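Side-chain contacts in TRAP dicarboxylate transporter-DctP subunit (Rhodobacter sphaeroides, PDB 4PE3), which probably captures a small organic solute, perhaps a carboxylate, in the periplasm and hands it to a TRAP-type membrane transporter: residues Q49-F52 with A53-K57; V245-K249 with Q250-A254. All coordinates share one frame; numbering follows the deposited sequence.

Interaction 1: Q49-F52 with A53-K57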
loop_
_atom_site.group_PDB
_atom_site.type_symbol
_atom_site.label_atom_id
_atom_site.label_comp_id
_atom_site.label_asym_id
_atom_site.label_seq_id
_atom_site.Cartn_x
_atom_site.Cartn_y
_atom_site.Cartn_z
ATOM N N GLN A 49 14.731 -2.250 -0.078
ATOM C CA GLN A 49 15.006 -0.889 0.379
ATOM C C GLN A 49 16.492 -0.541 0.316
ATOM O O GLN A 49 16.847 0.642 0.276
ATOM C CB GLN A 49 14.429 -0.683 1.780
ATOM C CG GLN A 49 12.922 -0.639 1.772
ATOM C CD GLN A 49 12.309 -0.851 3.122
ATOM O OE1 GLN A 49 12.985 -0.794 4.140
ATOM N NE2 GLN A 49 11.018 -1.123 3.148
ATOM N N HIS A 50 17.374 -1.543 0.279
ATOM C CA HIS A 50 18.792 -1.256 0.076
ATOM C C HIS A 50 18.996 -0.473 -1.238
ATOM O O HIS A 50 19.979 0.250 -1.383
ATOM C CB HIS A 50 19.656 -2.504 -0.056
ATOM C CG HIS A 50 19.868 -3.291 1.201
ATOM N ND1 HIS A 50 20.402 -2.776 2.368
ATOM C CD2 HIS A 50 19.728 -4.617 1.413
ATOM C CE1 HIS A 50 20.547 -3.756 3.253
ATOM N NE2 HIS A 50 20.127 -4.880 2.701
ATOM N N VAL A 51 18.114 -0.668 -2.213
ATOM C CA VAL A 51 18.236 0.051 -3.492
ATOM C C VAL A 51 18.204 1.561 -3.278
ATOM O O VAL A 51 18.950 2.288 -3.913
ATOM C CB VAL A 51 17.175 -0.409 -4.510
ATOM C CG1 VAL A 51 17.255 0.391 -5.800
ATOM C CG2 VAL A 51 17.361 -1.891 -4.801
ATOM N N PHE A 52 17.360 2.022 -2.361
ATOM C CA PHE A 52 17.312 3.455 -2.072
ATOM C C PHE A 52 18.653 3.931 -1.553
ATOM O O PHE A 52 19.240 4.877 -2.093
ATOM C CB PHE A 52 16.214 3.769 -1.067
ATOM C CG PHE A 52 16.198 5.197 -0.606
ATOM C CD1 PHE A 52 16.049 6.246 -1.515
ATOM C CD2 PHE A 52 16.310 5.491 0.740
ATOM C CE1 PHE A 52 16.023 7.576 -1.071
ATOM C CE2 PHE A 52 16.274 6.821 1.183
ATOM C CZ PHE A 52 16.131 7.844 0.285
ATOM N N ALA A 53 19.158 3.268 -0.528
ATOM C CA ALA A 53 20.435 3.669 0.031
ATOM C C ALA A 53 21.549 3.607 -1.016
ATOM O O ALA A 53 22.348 4.539 -1.144
ATOM C CB ALA A 53 20.792 2.797 1.235
ATOM N N ASP A 54 21.601 2.522 -1.779
ATOM C CA ASP A 54 22.673 2.324 -2.756
ATOM C C ASP A 54 22.641 3.362 -3.879
ATOM O O ASP A 54 23.692 3.835 -4.339
ATOM C CB ASP A 54 22.614 0.900 -3.341
ATOM C CG ASP A 54 23.019 -0.163 -2.325
ATOM O OD1 ASP A 54 23.702 0.190 -1.342
ATOM O OD2 ASP A 54 22.665 -1.347 -2.505
ATOM N N LYS A 55 21.440 3.731 -4.314
ATOM C CA LYS A 55 21.307 4.681 -5.408
ATOM C C LYS A 55 21.573 6.104 -4.942
ATOM O O LYS A 55 22.040 6.929 -5.723
ATOM C CB LYS A 55 19.936 4.555 -6.071
ATOM C CG LYS A 55 19.753 3.256 -6.843
ATOM C CD LYS A 55 20.794 3.127 -7.945
ATOM C CE LYS A 55 20.756 1.764 -8.598
ATOM N NZ LYS A 55 21.809 1.667 -9.642
ATOM N N VAL A 56 21.285 6.399 -3.677
ATOM C CA VAL A 56 21.628 7.721 -3.144
ATOM C C VAL A 56 23.142 7.876 -3.195
ATOM O O VAL A 56 23.652 8.880 -3.676
ATOM C CB VAL A 56 21.092 7.930 -1.710
ATOM C CG1 VAL A 56 21.694 9.179 -1.079
ATOM C CG2 VAL A 56 19.569 8.013 -1.710
ATOM N N LYS A 57 23.864 6.859 -2.748
ATOM C CA LYS A 57 25.323 6.930 -2.753
ATOM C C LYS A 57 25.873 7.015 -4.177
ATOM O O LYS A 57 26.778 7.797 -4.450
ATOM C CB LYS A 57 25.905 5.720 -2.033
ATOM C CG LYS A 57 27.424 5.688 -2.004
ATOM C CD LYS A 57 27.904 4.418 -1.326
ATOM C CE LYS A 57 28.723 4.711 -0.086
ATOM N NZ LYS A 57 30.079 5.207 -0.434
#
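F52 and V56, one helical turn apart, form the tightly packed part of this contact. Methyl CG2 of V56 sits over one face of the F52 ring, 4.0 Å from the centroid and 26° off the ring normal, which meets the geometry of a CH-pi contact. Its nearest ring atom is CE1 of F52, so the methyl is offset toward the rim. With F52 CG opposite the backbone N (chi1 174°), the ring leaves beside its own carbonyl, on the side where the next turn brings V56. The backbone beneath is bonded as in an alpha-helix: V56 N donates to F52 O at 3.0 Å, and K55 N to V51 O at 2.9 Å.

The flank carrying V51, D54 and K55 is looser, D54 being exposed and the other two partly so. V51 and K55 run side by side, CG1 of V51 lying 3.9 Å from CG of K55, before the lysine bends at chi2 (-59°) and carries NZ to a salt bridge with E58. D54 N donates to H50 O at 2.8 Å, whereas D54 OD2 stays 5.6 Å from H50 ND1, too far for contact. H50 instead bonds E47 through NE2.

Within the beta-alpha-beta unit 32-37, 44-59, 65-69, F52 packs on I93 of strand 91-95, A53 and V56 on I66 of strand 65-69, while F52 touches F270 and both V56 and K55 touch A266 of helix 257-291.

Interaction 2: V245-K249 with Q250-A254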
loop_
_atom_site.group_PDB
_atom_site.type_symbol
_atom_site.label_atom_id
_atom_site.label_comp_id
_atom_site.label_asym_id
_atom_site.label_seq_id
_atom_site.Cartn_x
_atom_site.Cartn_y
_atom_site.Cartn_z
ATOM N N VAL A 245 8.680 7.264 2.005
ATOM C CA VAL A 245 10.091 7.550 2.257
ATOM C C VAL A 245 10.128 9.035 2.574
ATOM O O VAL A 245 9.798 9.872 1.730
ATOM C CB VAL A 245 10.971 7.258 1.021
ATOM C CG1 VAL A 245 12.411 7.574 1.278
ATOM C CG2 VAL A 245 10.832 5.795 0.607
ATOM N N SER A 246 10.479 9.341 3.817
ATOM C CA SER A 246 10.424 10.706 4.338
ATOM C C SER A 246 11.613 10.960 5.256
ATOM O O SER A 246 12.174 10.009 5.821
ATOM C CB SER A 246 9.150 10.903 5.139
ATOM O OG SER A 246 8.013 10.588 4.351
HETATM N N MSE A 247 11.982 12.223 5.450
HETATM C CA MSE A 247 13.146 12.532 6.273
HETATM C C MSE A 247 12.962 13.847 6.992
HETATM O O MSE A 247 11.995 14.597 6.750
HETATM C CB MSE A 247 14.416 12.547 5.426
HETATM C CG MSE A 247 14.649 13.775 4.567
HETATM SE SE MSE A 247 16.450 13.786 3.810
HETATM C CE MSE A 247 17.382 14.153 5.468
ATOM N N ASN A 248 13.898 14.141 7.867
ATOM C CA ASN A 248 13.889 15.359 8.632
ATOM C C ASN A 248 13.834 16.546 7.699
ATOM O O ASN A 248 14.651 16.686 6.811
ATOM C CB ASN A 248 15.160 15.427 9.471
ATOM C CG ASN A 248 15.235 16.708 10.292
ATOM O OD1 ASN A 248 15.539 17.788 9.783
ATOM N ND2 ASN A 248 14.905 16.582 11.552
ATOM N N LYS A 249 12.854 17.424 7.880
ATOM C CA LYS A 249 12.644 18.493 6.914
ATOM C C LYS A 249 13.716 19.586 6.972
ATOM O O LYS A 249 14.147 20.085 5.943
ATOM C CB LYS A 249 11.286 19.120 7.109
ATOM C CG LYS A 249 10.987 20.198 6.055
ATOM C CD LYS A 249 9.572 20.600 6.076
ATOM C CE LYS A 249 9.375 21.765 5.177
ATOM N NZ LYS A 249 9.849 21.506 3.798
ATOM N N GLN A 250 14.216 19.887 8.169
ATOM C CA GLN A 250 15.338 20.823 8.301
ATOM C C GLN A 250 16.566 20.333 7.552
ATOM O O GLN A 250 17.223 21.098 6.845
ATOM C CB GLN A 250 15.653 21.077 9.773
ATOM C CG GLN A 250 14.656 22.021 10.412
ATOM C CD GLN A 250 14.885 22.228 11.895
ATOM O OE1 GLN A 250 15.907 21.820 12.441
ATOM N NE2 GLN A 250 13.915 22.851 12.560
ATOM N N LYS A 251 16.857 19.036 7.653
ATOM C CA LYS A 251 18.035 18.509 6.977
ATOM C C LYS A 251 17.815 18.483 5.483
ATOM O O LYS A 251 18.713 18.785 4.713
ATOM C CB LYS A 251 18.419 17.129 7.519
ATOM C CG LYS A 251 18.932 17.178 8.956
ATOM C CD LYS A 251 19.323 15.803 9.492
ATOM C CE LYS A 251 19.765 15.925 10.955
ATOM N NZ LYS A 251 20.937 16.795 11.121
ATOM N N TRP A 252 16.605 18.123 5.073
ATOM C CA TRP A 252 16.237 18.145 3.666
ATOM C C TRP A 252 16.404 19.554 3.098
ATOM O O TRP A 252 17.042 19.755 2.066
ATOM C CB TRP A 252 14.782 17.676 3.508
ATOM C CG TRP A 252 14.200 17.876 2.138
ATOM C CD1 TRP A 252 13.398 18.909 1.717
ATOM C CD2 TRP A 252 14.374 17.020 1.010
ATOM N NE1 TRP A 252 13.068 18.738 0.391
ATOM C CE2 TRP A 252 13.649 17.582 -0.061
ATOM C CE3 TRP A 252 15.074 15.830 0.800
ATOM C CZ2 TRP A 252 13.617 16.998 -1.322
ATOM C CZ3 TRP A 252 15.025 15.246 -0.452
ATOM C CH2 TRP A 252 14.309 15.830 -1.494
ATOM N N ASP A 253 15.829 20.524 3.787
ATOM C CA ASP A 253 15.865 21.914 3.319
ATOM C C ASP A 253 17.276 22.522 3.230
ATOM O O ASP A 253 17.468 23.517 2.532
ATOM C CB ASP A 253 14.991 22.792 4.213
ATOM C CG ASP A 253 13.484 22.604 3.974
ATOM O OD1 ASP A 253 13.053 22.035 2.937
ATOM O OD2 ASP A 253 12.718 23.061 4.851
ATOM N N ALA A 254 18.241 21.924 3.924
ATOM C CA ALA A 254 19.627 22.402 3.916
ATOM C C ALA A 254 20.423 21.857 2.729
ATOM O O ALA A 254 21.536 22.306 2.466
ATOM C CB ALA A 254 20.313 22.011 5.212
HETATM O O HOH W 1 17.566 19.062 12.303
#
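The chain passes from the extended backbone of M247 through N248 into a short helix, whose first turn is marked by W252 N donating to N248 O at 3.0 Å and D253 N donating to K249 O at 2.8 Å. N248 is the N-cap: its OD1 accepts from K251 N at 2.8 Å, with the donor in the carbonyl plane of the amide. A chi1 of 179° turns this amide away from the N248 nitrogen and brings OD1 over the helix start. The amide is held at its other end too, since ND2 donates to I84 O. A water bonded to Q250 OE1 also donates weakly to OD1.

One residue earlier, selenomethionine M247 crosses both K251 and W252 at about a right angle. Its SE meets the edge of the indole, 3.9 Å from W252 CE3 and 82° off the normal of the six-membered ring, a Met-aromatic contact made near the ring plane. The bend at chi3 then carries CE to 3.8 Å from K251 CB.

On another side of the turn, K249 reaches D253 in a long salt bridge: NZ of K249 lies 3.4 Å from both OD1 and OD2 of D253, two weak bonds. Q145 OE1 is the stronger partner of NZ.

Strand 243-248 runs antiparallel between 91-95 and 144-150, with M247 packing on F33 and F35 of strand 32-37, while W252 touches I147 of strand 144-150 and I263 and T264 of helix 257-291.

Overall arrangement
From the N terminus, strand 32-37 leads into helix 44-59, where interaction 1 joins successive turns before strand 65-69 completes the crossover. Interaction 2 comes much later, at the end of strand 243-248, where the chain turns into helix 249-253. Each contact is local and closes no long loop; the two follow in series, neither nested nor crossed. They nevertheless meet in space: their centres are about 17 Å apart, and F52 CZ packs 3.9 Å from V245 CG1. Helix 257-291 touches both, with F270 meeting F52 and V245. Interaction 1 thus lies on a helix packed against the five-stranded mixed sheet, and interaction 2 at the end of one of its strands.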